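Local coordinates for lipoprotein (Bacteroides vulgatus, PDB 3U6G), which is of unknown function but belongs to a lipoprotein family likened to PLAT/LH2 and C2-like calcium-binding domains and so may bind calcium, at residues 12-17 with 25-30; 36-41 with 67-72; 50-55 with 61-66; 88-93 with 117-122. All blocks are in the same frame, centred on the assembly; numbering follows the deposited sequence. Where two conformers were deposited one is given.

Contact 1. Residues 12-17 with 25-30; sequences IVIQQS and VSVSIG
Ile14 and Val27 meet across the interior of an immunoglobulin-like beta sandwich, where strand 10-18 of one layer lies over strand 24-33 of the other. The two layers are joined here by side chains: no hydrogen bond links 12-17 with 25-30, and the nearest CA atoms, those of Gln16 and Val25, are 9.0 Å apart. Each strand spends its backbone bonds on neighbours in its own layer, Ile14 on Met61 and Val27 on Ala54.

The polar exception on the inner side is Gln16. Its OE1 passes Val25 CG2 at 3.9 Å, the two side chains lying alongside one another and pointing opposite ways, which is contact without bonding. NE2 hydrogen-bonds Thr58 O, which helps to fix the turn of the amide.

Apolar contact carries the rest. Ile56, from the loop between strands 52-55 and 60-65, touches Ile14, Gln16, Val25 and Val27, while Cys74 reaches both Ile14 and Val27. Ile14 and Val27 themselves approach tip to tip: with chi2 at 168° the isoleucine is extended, and its CD1 meets both valine methyls, CG1 at 3.6 Å and CG2 at 3.8 Å.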
loop_
_atom_site.group_PDB
_atom_site.type_symbol
_atom_site.label_atom_id
_atom_site.label_comp_id
_atom_site.label_asym_id
_atom_site.label_seq_id
_atom_site.Cartn_x
_atom_site.Cartn_y
_atom_site.Cartn_z
ATOM N N ILE A 12 9.541 -8.198 -1.914
ATOM C CA ILE A 12 8.519 -8.389 -2.925
ATOM C C ILE A 12 9.176 -8.445 -4.290
ATOM O O ILE A 12 9.987 -7.607 -4.631
ATOM C CB ILE A 12 7.509 -7.210 -2.917
ATOM C CG1 ILE A 12 6.700 -7.211 -1.620
ATOM C CG2 ILE A 12 6.596 -7.231 -4.155
ATOM C CD1 ILE A 12 5.603 -8.233 -1.539
ATOM N N VAL A 13 8.808 -9.458 -5.060
ATOM C CA VAL A 13 9.213 -9.569 -6.446
ATOM C C VAL A 13 7.971 -9.498 -7.313
ATOM O O VAL A 13 6.980 -10.156 -7.025
ATOM C CB VAL A 13 9.930 -10.907 -6.715
ATOM C CG1 VAL A 13 10.137 -11.099 -8.242
ATOM C CG2 VAL A 13 11.253 -10.943 -5.988
ATOM N N ILE A 14 8.027 -8.685 -8.370
ATOM C CA ILE A 14 6.925 -8.588 -9.328
ATOM C C ILE A 14 7.423 -8.961 -10.714
ATOM O O ILE A 14 8.472 -8.480 -11.157
ATOM C CB ILE A 14 6.322 -7.161 -9.370
ATOM C CG1 ILE A 14 5.870 -6.747 -7.966
ATOM C CG2 ILE A 14 5.171 -7.110 -10.351
ATOM C CD1 ILE A 14 5.529 -5.292 -7.816
ATOM N N GLN A 15 6.678 -9.837 -11.383
ATOM C CA GLN A 15 6.976 -10.200 -12.771
ATOM C C GLN A 15 5.721 -10.049 -13.608
ATOM O O GLN A 15 4.651 -10.407 -13.168
ATOM C CB GLN A 15 7.437 -11.649 -12.863
ATOM C CG GLN A 15 8.735 -11.936 -12.139
ATOM C CD GLN A 15 9.240 -13.346 -12.371
ATOM O OE1 GLN A 15 8.544 -14.321 -12.091
ATOM N NE2 GLN A 15 10.462 -13.462 -12.883
ATOM N N GLN A 16 5.857 -9.550 -14.829
ATOM C CA GLN A 16 4.707 -9.463 -15.720
ATOM C C GLN A 16 5.034 -10.121 -17.041
ATOM O O GLN A 16 6.197 -10.210 -17.406
ATOM C CB GLN A 16 4.288 -8.009 -15.952
ATOM C CG GLN A 16 5.379 -7.132 -16.547
ATOM C CD GLN A 16 4.839 -5.837 -17.104
ATOM O OE1 GLN A 16 3.622 -5.655 -17.224
ATOM N NE2 GLN A 16 5.744 -4.914 -17.441
ATOM N N SER A 17 3.982 -10.566 -17.733
ATOM C CA SER A 17 4.090 -11.184 -19.051
ATOM C C SER A 17 2.791 -10.975 -19.818
ATOM O O SER A 17 1.729 -10.774 -19.221
ATOM C CB SER A 17 4.389 -12.682 -18.919
ATOM O OG SER A 17 3.429 -13.340 -18.101
ATOM N N VAL A 25 0.702 -0.895 -15.413
ATOM C CA VAL A 25 0.773 -1.563 -14.121
ATOM C C VAL A 25 1.592 -0.698 -13.175
ATOM O O VAL A 25 2.759 -0.407 -13.444
ATOM C CB VAL A 25 1.443 -2.948 -14.230
ATOM C CG1 VAL A 25 1.388 -3.643 -12.878
ATOM C CG2 VAL A 25 0.765 -3.795 -15.326
ATOM N N SER A 26 0.971 -0.263 -12.090
ATOM C CA SER A 26 1.621 0.579 -11.093
ATOM C C SER A 26 1.562 -0.108 -9.742
ATOM O O SER A 26 0.573 -0.769 -9.444
ATOM C CB SER A 26 0.920 1.933 -11.022
ATOM O OG SER A 26 1.135 2.660 -12.214
ATOM N N VAL A 27 2.606 0.057 -8.930
ATOM C CA VAL A 27 2.607 -0.495 -7.586
ATOM C C VAL A 27 3.087 0.533 -6.564
ATOM O O VAL A 27 3.860 1.428 -6.890
ATOM C CB VAL A 27 3.458 -1.787 -7.458
ATOM C CG1 VAL A 27 2.924 -2.886 -8.386
ATOM C CG2 VAL A 27 4.960 -1.499 -7.674
ATOM N N SER A 28 2.570 0.360 -5.355
ATOM C CA SER A 28 3.032 1.086 -4.182
ATOM C C SER A 28 3.470 0.058 -3.152
ATOM O O SER A 28 2.767 -0.914 -2.884
ATOM C CB SER A 28 1.941 1.987 -3.623
ATOM O OG SER A 28 1.817 3.153 -4.424
ATOM N N ILE A 29 4.678 0.251 -2.623
ATOM C CA ILE A 29 5.297 -0.701 -1.715
ATOM C C ILE A 29 5.732 0.028 -0.449
ATOM O O ILE A 29 6.209 1.158 -0.507
ATOM C CB ILE A 29 6.510 -1.383 -2.387
ATOM C CG1 ILE A 29 6.021 -2.260 -3.541
ATOM C CG2 ILE A 29 7.346 -2.182 -1.356
ATOM C CD1 ILE A 29 7.106 -2.665 -4.509
ATOM N N GLY A 30 5.471 -0.590 0.692
ATOM C CA GLY A 30 5.945 -0.073 1.947
ATOM C C GLY A 30 6.045 -1.177 2.965
ATOM O O GLY A 30 5.574 -2.286 2.760
#

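Contact 2. Residues 36-41 with 67-72; sequences GPAKLY and GNAFFM
Leu40 puts one branch of its isobutyl fork, CD2, against the terminal methyl of Met72, a residue modelled as selenomethionine, with 3.8 Å between Leu40 CD2 and Met72 CE. The two side chains cross obliquely, and contact is confined to their ends. Met72 can reach this far because it is drawn out to full length: CG stands opposite the backbone N (chi1 -162°), and the following torsions keep the chain straight through the selenium to CE. Although Leu40 leaves its backbone at an angle to 67-72, the end of the side chain swings nearer.

A second, looser touch lies toward the turn that precedes strand 71-80. There the CB atoms of Ala38 and Ala69 face each other at 4.3 Å, and the small side chains let the backbones come close, with 6.1 Å between Ala38 CA and Ala69 CA.

Together these pairs close one end of the immunoglobulin-like sandwich. Cys63 touches Leu40 and Met72, and Thr65 touches Ala38 and Met72, while Met72 also meets Ile12 and Ile29 from both layers. Nearby, Pro37 packs on Gln55 and Phe70 on Ser77 of the second subunit.

All four touching residues are buried and no hydrogen bond joins the segments. Their cohesion therefore rests on apolar contact and exclusion of water, and no bond direction is set between them.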
loop_
_atom_site.group_PDB
_atom_site.type_symbol
_atom_site.label_atom_id
_atom_site.label_comp_id
_atom_site.label_asym_id
_atom_site.label_seq_id
_atom_site.Cartn_x
_atom_site.Cartn_y
_atom_site.Cartn_z
ATOM N N GLY A 36 9.115 2.780 12.756
ATOM C CA GLY A 36 8.560 3.550 11.668
ATOM C C GLY A 36 8.465 2.808 10.349
ATOM O O GLY A 36 8.699 1.589 10.285
ATOM N N PRO A 37 8.137 3.548 9.288
ATOM C CA PRO A 37 8.138 2.943 7.967
ATOM C C PRO A 37 9.489 2.312 7.652
ATOM O O PRO A 37 10.538 2.839 8.032
ATOM C CB PRO A 37 7.805 4.110 7.034
ATOM C CG PRO A 37 7.022 5.079 7.889
ATOM C CD PRO A 37 7.624 4.936 9.270
ATOM N N ALA A 38 9.441 1.156 7.016
ATOM C CA ALA A 38 10.648 0.398 6.705
ATOM C C ALA A 38 11.482 1.061 5.619
ATOM O O ALA A 38 10.956 1.600 4.647
ATOM C CB ALA A 38 10.277 -1.012 6.256
ATOM N N LYS A 39 12.794 1.002 5.789
ATOM C CA LYS A 39 13.694 1.408 4.716
ATOM C C LYS A 39 13.614 0.367 3.602
ATOM O O LYS A 39 13.500 -0.851 3.854
ATOM C CB LYS A 39 15.122 1.588 5.227
ATOM C CG LYS A 39 15.303 2.885 6.011
ATOM C CD LYS A 39 16.627 2.929 6.716
ATOM C CE LYS A 39 16.824 4.256 7.428
ATOM N NZ LYS A 39 16.831 5.434 6.485
ATOM N N LEU A 40 13.648 0.858 2.362
ATOM C CA LEU A 40 13.456 0.031 1.185
ATOM C C LEU A 40 14.677 0.123 0.259
ATOM O O LEU A 40 15.289 1.177 0.140
ATOM C CB LEU A 40 12.210 0.495 0.411
ATOM C CG LEU A 40 10.898 0.535 1.201
ATOM C CD1 LEU A 40 9.794 1.211 0.368
ATOM C CD2 LEU A 40 10.466 -0.835 1.695
ATOM N N TYR A 41 14.940 -0.970 -0.445
ATOM C CA TYR A 41 16.111 -1.142 -1.285
ATOM C C TYR A 41 15.669 -1.807 -2.587
ATOM O O TYR A 41 14.774 -2.647 -2.580
ATOM C CB TYR A 41 17.152 -2.019 -0.578
ATOM C CG TYR A 41 17.589 -1.453 0.758
ATOM C CD1 TYR A 41 16.843 -1.678 1.893
ATOM C CD2 TYR A 41 18.732 -0.681 0.881
ATOM C CE1 TYR A 41 17.213 -1.161 3.119
ATOM C CE2 TYR A 41 19.118 -0.145 2.110
ATOM C CZ TYR A 41 18.343 -0.397 3.225
ATOM O OH TYR A 41 18.679 0.104 4.444
ATOM N N GLY A 67 16.889 -5.805 7.763
ATOM C CA GLY A 67 16.532 -6.961 8.570
ATOM C C GLY A 67 15.692 -6.686 9.794
ATOM O O GLY A 67 15.476 -7.594 10.613
ATOM N N ASN A 68 15.239 -5.439 9.946
ATOM C CA ASN A 68 14.428 -5.055 11.098
ATOM C C ASN A 68 12.934 -5.041 10.809
ATOM O O ASN A 68 12.139 -4.875 11.726
ATOM C CB ASN A 68 14.832 -3.672 11.602
ATOM C CG ASN A 68 16.287 -3.594 11.996
ATOM O OD1 ASN A 68 16.856 -4.563 12.515
ATOM N ND2 ASN A 68 16.914 -2.446 11.717
ATOM N N ALA A 69 12.552 -5.203 9.551
ATOM C CA ALA A 69 11.148 -5.099 9.186
ATOM C C ALA A 69 10.364 -6.288 9.691
ATOM O O ALA A 69 10.906 -7.394 9.793
ATOM C CB ALA A 69 10.998 -4.962 7.678
ATOM N N PHE A 70 9.087 -6.059 10.027
ATOM C CA PHE A 70 8.203 -7.166 10.407
ATOM C C PHE A 70 7.013 -7.300 9.477
ATOM O O PHE A 70 6.211 -8.201 9.649
ATOM C CB PHE A 70 7.764 -7.093 11.874
ATOM C CG PHE A 70 7.031 -5.834 12.236
ATOM C CD1 PHE A 70 5.737 -5.628 11.785
ATOM C CD2 PHE A 70 7.626 -4.851 13.012
ATOM C CE1 PHE A 70 5.036 -4.480 12.116
ATOM C CE2 PHE A 70 6.919 -3.706 13.349
ATOM C CZ PHE A 70 5.643 -3.508 12.871
ATOM N N PHE A 71 6.932 -6.444 8.458
ATOM C CA PHE A 71 5.813 -6.389 7.546
ATOM C C PHE A 71 6.203 -5.620 6.298
ATOM O O PHE A 71 6.924 -4.633 6.383
ATOM C CB PHE A 71 4.663 -5.666 8.228
ATOM C CG PHE A 71 3.400 -5.568 7.412
ATOM C CD1 PHE A 71 2.687 -6.702 7.057
ATOM C CD2 PHE A 71 2.896 -4.328 7.055
ATOM C CE1 PHE A 71 1.506 -6.615 6.320
ATOM C CE2 PHE A 71 1.701 -4.222 6.320
ATOM C CZ PHE A 71 1.003 -5.376 5.964
HETATM N N MSE A 72 5.703 -6.076 5.147
HETATM C CA MSE A 72 5.884 -5.402 3.876
HETATM C C MSE A 72 4.642 -5.678 3.036
HETATM O O MSE A 72 4.073 -6.759 3.110
HETATM C CB MSE A 72 7.162 -5.872 3.154
HETATM C CG MSE A 72 7.746 -4.942 1.967
HETATM SE SE MSE A 72 9.098 -5.854 1.137
HETATM C CE MSE A 72 9.871 -4.317 0.279
#

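Contact 3. Residues 50-55 with 61-66; sequences DSYSAQ and MSCCTN
Thr65 OG1 takes part in two hydrogen bonds, as donor to Asn66 O over 2.7 Å and as acceptor from the backbone N of His10. The bond to Asn66 O is bent, with a C=O...donor angle of 140°. It ties down the end of segment 61-66 as the chain leaves strand 60-65, and Asn66 OD1 continues the turn by accepting from Asn68 N.

Contact with 50-55 is made further back along that strand and is carried by the ring of Tyr52. Its CG lies opposite the backbone N (chi1 -175°), which sends the ring inward across the gap. Cys63 SG comes up obliquely, 4.1 Å from Tyr52 CD2. This is a sulfur-aromatic contact, with Cys63 SG 5.2 Å from the centroid of the Tyr52 ring and 55° off the ring normal. Met61, a selenomethionine, arrives from the opposite direction with a bent chain, and its methyl sits at the ring edge, near the plane, 3.8 Å from Met61 CE to Tyr52 CE2. Met61 has two deposited conformers, which leaves this edge contact doubtful.

Leu40 also packs on Tyr52 and Cys63. On the outer side, Ser51 OG and Ser53 OG hydrogen-bond to Ser51 and Asp50 of the second subunit. Inward side chains meeting between strands of the two layers, here 52-55 and 60-65, are how an immunoglobulin-like beta sandwich is filled.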
loop_
_atom_site.group_PDB
_atom_site.type_symbol
_atom_site.label_atom_id
_atom_site.label_comp_id
_atom_site.label_asym_id
_atom_site.label_seq_id
_atom_site.Cartn_x
_atom_site.Cartn_y
_atom_site.Cartn_z
ATOM N N ASP A 50 11.889 5.352 2.174
ATOM C CA ASP A 50 10.980 4.590 3.034
ATOM C C ASP A 50 9.534 4.583 2.518
ATOM O O ASP A 50 8.591 4.233 3.230
ATOM C CB ASP A 50 11.069 5.020 4.505
ATOM C CG ASP A 50 10.686 6.461 4.738
ATOM O OD1 ASP A 50 10.141 7.111 3.824
ATOM O OD2 ASP A 50 10.962 6.949 5.864
ATOM N N SER A 51 9.394 4.940 1.252
ATOM C CA SER A 51 8.178 4.682 0.487
ATOM C C SER A 51 8.635 4.468 -0.937
ATOM O O SER A 51 9.699 4.922 -1.331
ATOM C CB SER A 51 7.194 5.859 0.553
ATOM O OG SER A 51 7.706 7.014 -0.088
ATOM N N TYR A 52 7.811 3.799 -1.727
ATOM C CA TYR A 52 8.167 3.504 -3.111
ATOM C C TYR A 52 6.931 3.234 -3.947
ATOM O O TYR A 52 6.033 2.513 -3.522
ATOM C CB TYR A 52 9.100 2.299 -3.144
ATOM C CG TYR A 52 9.653 1.945 -4.498
ATOM C CD1 TYR A 52 10.257 2.895 -5.308
ATOM C CD2 TYR A 52 9.604 0.637 -4.952
ATOM C CE1 TYR A 52 10.768 2.553 -6.551
ATOM C CE2 TYR A 52 10.114 0.291 -6.182
ATOM C CZ TYR A 52 10.680 1.250 -6.974
ATOM O OH TYR A 52 11.184 0.883 -8.194
ATOM N N SER A 53 6.870 3.892 -5.097
ATOM C CA SER A 53 5.892 3.570 -6.126
ATOM C C SER A 53 6.603 3.546 -7.458
ATOM O O SER A 53 7.587 4.268 -7.665
ATOM C CB SER A 53 4.787 4.616 -6.181
ATOM O OG SER A 53 5.325 5.863 -6.601
ATOM N N ALA A 54 6.106 2.730 -8.372
ATOM C CA ALA A 54 6.712 2.639 -9.681
ATOM C C ALA A 54 5.701 2.089 -10.660
ATOM O O ALA A 54 4.854 1.293 -10.298
ATOM C CB ALA A 54 7.963 1.723 -9.632
ATOM N N GLN A 55 5.773 2.556 -11.897
ATOM C CA GLN A 55 5.130 1.847 -12.975
ATOM C C GLN A 55 6.066 0.691 -13.373
ATOM O O GLN A 55 7.277 0.869 -13.505
ATOM C CB GLN A 55 4.853 2.770 -14.150
ATOM C CG GLN A 55 4.005 2.078 -15.203
ATOM C CD GLN A 55 3.923 2.836 -16.494
ATOM O OE1 GLN A 55 2.838 3.251 -16.905
ATOM N NE2 GLN A 55 5.069 3.020 -17.155
HETATM N N MSE A 61 10.864 -6.750 -11.274
HETATM C CA MSE A 61 11.349 -5.784 -10.305
HETATM C C MSE A 61 11.242 -6.374 -8.912
HETATM O O MSE A 61 10.390 -7.198 -8.622
HETATM C CB MSE A 61 10.601 -4.458 -10.423
HETATM C CG MSE A 61 9.187 -4.471 -9.925
HETATM SE SE MSE A 61 9.035 -4.067 -8.016
HETATM C CE MSE A 61 10.670 -3.110 -7.733
ATOM N N SER A 62 12.161 -5.974 -8.051
ATOM C CA SER A 62 12.083 -6.398 -6.678
ATOM C C SER A 62 12.432 -5.260 -5.742
ATOM O O SER A 62 13.139 -4.309 -6.113
ATOM C CB SER A 62 12.986 -7.599 -6.427
ATOM O OG SER A 62 14.301 -7.297 -6.802
ATOM N N CYS A 63 11.959 -5.406 -4.515
ATOM C CA CYS A 63 12.141 -4.421 -3.469
ATOM C C CYS A 63 12.273 -5.187 -2.154
ATOM O O CYS A 63 11.528 -6.123 -1.917
ATOM C CB CYS A 63 10.918 -3.458 -3.436
ATOM S SG CYS A 63 11.093 -2.111 -2.234
ATOM N N CYS A 64 13.221 -4.816 -1.297
ATOM C CA CYS A 64 13.352 -5.459 -0.001
ATOM C C CYS A 64 13.627 -4.452 1.082
ATOM O O CYS A 64 13.919 -3.279 0.805
ATOM C CB CYS A 64 14.459 -6.529 -0.014
ATOM S SG CYS A 64 16.127 -5.859 -0.184
ATOM N N THR A 65 13.526 -4.933 2.312
ATOM C CA THR A 65 13.748 -4.126 3.492
ATOM C C THR A 65 15.129 -4.434 4.078
ATOM O O THR A 65 15.850 -5.301 3.579
ATOM C CB THR A 65 12.678 -4.432 4.566
ATOM O OG1 THR A 65 12.851 -5.770 5.047
ATOM C CG2 THR A 65 11.252 -4.238 4.021
ATOM N N ASN A 66 15.489 -3.716 5.138
ATOM C CA ASN A 66 16.552 -4.161 6.009
ATOM C C ASN A 66 16.024 -5.279 6.904
ATOM O O ASN A 66 14.846 -5.668 6.821
ATOM C CB ASN A 66 17.183 -3.001 6.801
ATOM C CG ASN A 66 16.280 -2.435 7.903
ATOM O OD1 ASN A 66 15.371 -3.108 8.397
ATOM N ND2 ASN A 66 16.557 -1.180 8.309
#

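Contact 4. Residues 88-93 with 117-122; sequences LHITVI and ETFSVS
Chi1 values of 61° at Phe119 and 67° at Val121 set the Phe119 ring and the Val121 CG1 methyl between their own backbone N and carbonyl carbon, and both groups then rise toward 88-93. Val92 answers with a fork, its CG1 directed to Val121 and its CG2 to Phe119. The two valines overlap flank to flank from opposing directions, and Val92 CG1 lies only 3.3 Å from Val121 CG1, tighter than usual for two methyls, so the exact spacing is doubtful.

The strands belong to the two facing layers of the immunoglobulin-like sandwich. Segment 88-93, on strand 87-96, hydrogen-bonds to 10-18 and 99-109, whereas 117-122 pairs with 71-80. The axes of the two segments pass 8.0 Å apart at closest and run in nearly the same direction, diverging by 24°, with no hydrogen bond between them.

Phe119 fills the span between two aliphatic neighbours. Val92 CG2 approaches its CE1 obliquely at 3.8 Å, and Ile90 CG2 is more loosely placed, 4.3 Å from Phe119 CE2. Val27 and Val78 touch the ring from within its own layer, and Ile12 packs on Val92.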
loop_
_atom_site.group_PDB
_atom_site.type_symbol
_atom_site.label_atom_id
_atom_site.label_comp_id
_atom_site.label_asym_id
_atom_site.label_seq_id
_atom_site.Cartn_x
_atom_site.Cartn_y
_atom_site.Cartn_z
ATOM N N LEU A 88 -2.610 -10.204 -19.964
ATOM C CA LEU A 88 -1.484 -9.908 -19.081
ATOM C C LEU A 88 -1.425 -10.892 -17.924
ATOM O O LEU A 88 -2.450 -11.191 -17.297
ATOM C CB LEU A 88 -1.592 -8.497 -18.505
ATOM C CG LEU A 88 -0.376 -8.006 -17.707
ATOM C CD1 LEU A 88 0.767 -7.682 -18.634
ATOM C CD2 LEU A 88 -0.735 -6.785 -16.860
ATOM N N HIS A 89 -0.216 -11.383 -17.669
ATOM C CA HIS A 89 -0.046 -12.084 -16.420
ATOM C C HIS A 89 0.885 -11.334 -15.490
ATOM O O HIS A 89 1.874 -10.735 -15.867
ATOM C CB HIS A 89 0.347 -13.539 -16.601
ATOM C CG HIS A 89 0.145 -14.366 -15.369
ATOM N ND1 HIS A 89 -0.957 -15.171 -15.184
ATOM C CD2 HIS A 89 0.909 -14.513 -14.258
ATOM C CE1 HIS A 89 -0.866 -15.780 -14.016
ATOM N NE2 HIS A 89 0.251 -15.388 -13.430
ATOM N N ILE A 90 0.444 -11.298 -14.234
ATOM C CA ILE A 90 1.182 -10.627 -13.152
ATOM C C ILE A 90 1.399 -11.656 -12.053
ATOM O O ILE A 90 0.449 -12.320 -11.636
ATOM C CB ILE A 90 0.404 -9.421 -12.544
ATOM C CG1 ILE A 90 0.359 -8.252 -13.529
ATOM C CG2 ILE A 90 1.037 -8.965 -11.221
ATOM C CD1 ILE A 90 1.647 -7.451 -13.614
ATOM N N THR A 91 2.652 -11.800 -11.617
ATOM C CA THR A 91 2.985 -12.578 -10.431
ATOM C C THR A 91 3.651 -11.664 -9.403
ATOM O O THR A 91 4.570 -10.917 -9.736
ATOM C CB THR A 91 3.945 -13.717 -10.752
ATOM O OG1 THR A 91 3.366 -14.577 -11.739
ATOM C CG2 THR A 91 4.269 -14.526 -9.494
ATOM N N VAL A 92 3.159 -11.699 -8.173
ATOM C CA VAL A 92 3.773 -10.953 -7.075
ATOM C C VAL A 92 4.060 -11.932 -5.943
ATOM O O VAL A 92 3.152 -12.622 -5.477
ATOM C CB VAL A 92 2.865 -9.825 -6.565
ATOM C CG1 VAL A 92 3.600 -9.014 -5.500
ATOM C CG2 VAL A 92 2.417 -8.925 -7.713
ATOM N N ILE A 93 5.320 -12.017 -5.525
ATOM C CA ILE A 93 5.739 -12.983 -4.525
ATOM C C ILE A 93 6.300 -12.213 -3.343
ATOM O O ILE A 93 7.096 -11.291 -3.503
ATOM C CB ILE A 93 6.808 -13.970 -5.049
ATOM C CG1 ILE A 93 6.382 -14.613 -6.367
ATOM C CG2 ILE A 93 7.107 -15.044 -3.975
ATOM C CD1 ILE A 93 7.503 -15.379 -7.082
ATOM N N GLU A 117 -8.226 -2.909 -12.575
ATOM C CA GLU A 117 -8.214 -3.927 -11.548
ATOM C C GLU A 117 -7.139 -3.582 -10.538
ATOM O O GLU A 117 -6.196 -2.868 -10.856
ATOM C CB GLU A 117 -7.936 -5.297 -12.155
ATOM C CG GLU A 117 -8.934 -5.698 -13.237
ATOM C CD GLU A 117 -10.316 -6.029 -12.697
ATOM O OE1 GLU A 117 -10.454 -6.273 -11.481
ATOM O OE2 GLU A 117 -11.264 -6.086 -13.507
ATOM N N THR A 118 -7.293 -4.084 -9.322
ATOM C CA THR A 118 -6.315 -3.822 -8.273
ATOM C C THR A 118 -5.943 -5.117 -7.569
ATOM O O THR A 118 -6.667 -6.115 -7.641
ATOM C CB THR A 118 -6.852 -2.780 -7.256
ATOM O OG1 THR A 118 -7.993 -3.301 -6.549
ATOM C CG2 THR A 118 -7.211 -1.479 -7.958
ATOM N N PHE A 119 -4.817 -5.085 -6.871
ATOM C CA PHE A 119 -4.377 -6.235 -6.124
ATOM C C PHE A 119 -3.555 -5.795 -4.944
ATOM O O PHE A 119 -3.051 -4.655 -4.909
ATOM C CB PHE A 119 -3.586 -7.188 -7.021
ATOM C CG PHE A 119 -2.319 -6.597 -7.615
ATOM C CD1 PHE A 119 -1.159 -6.485 -6.858
ATOM C CD2 PHE A 119 -2.280 -6.202 -8.952
ATOM C CE1 PHE A 119 0.008 -5.951 -7.413
ATOM C CE2 PHE A 119 -1.124 -5.675 -9.510
ATOM C CZ PHE A 119 0.025 -5.547 -8.741
ATOM N N SER A 120 -3.420 -6.701 -3.983
ATOM C CA SER A 120 -2.587 -6.449 -2.823
ATOM C C SER A 120 -2.008 -7.753 -2.323
ATOM O O SER A 120 -2.680 -8.776 -2.336
ATOM C CB SER A 120 -3.392 -5.779 -1.697
ATOM O OG SER A 120 -2.558 -5.367 -0.625
ATOM N N VAL A 121 -0.754 -7.702 -1.902
ATOM C CA VAL A 121 -0.138 -8.825 -1.212
ATOM C C VAL A 121 0.808 -8.311 -0.151
ATOM O O VAL A 121 1.406 -7.248 -0.292
ATOM C CB VAL A 121 0.583 -9.780 -2.189
ATOM C CG1 VAL A 121 1.761 -9.128 -2.818
ATOM C CG2 VAL A 121 0.973 -11.097 -1.482
ATOM N N SER A 122 0.932 -9.068 0.929
ATOM C CA SER A 122 1.845 -8.697 1.987
ATOM C C SER A 122 2.609 -9.908 2.479
ATOM O O SER A 122 2.338 -11.050 2.069
ATOM C CB SER A 122 1.069 -8.076 3.147
ATOM O OG SER A 122 0.433 -9.080 3.905
#

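In the fold
The four contacts sample one immunoglobulin-like sandwich from its middle toward one end. The centre of contact 1 lies about 3 Å from that of the chain; contacts 3 and 4 have centres about 9 and 7 Å from it, but about 15 Å from each other, and do not touch. Contact 2 sits toward one end, its centre about 17 Å from that of contact 1 and about 20 Å from that of contact 4. Along the chain, contacts 1, 2 and 4 follow in series, and contact 3 is nested within the loop closed by contact 2. Strands 10-18, 60-65 and 87-96 face 24-33, 52-55 and 115-122, while 36-41 bonds to both layers. Contacts 1, 2 and 3 also border the second subunit.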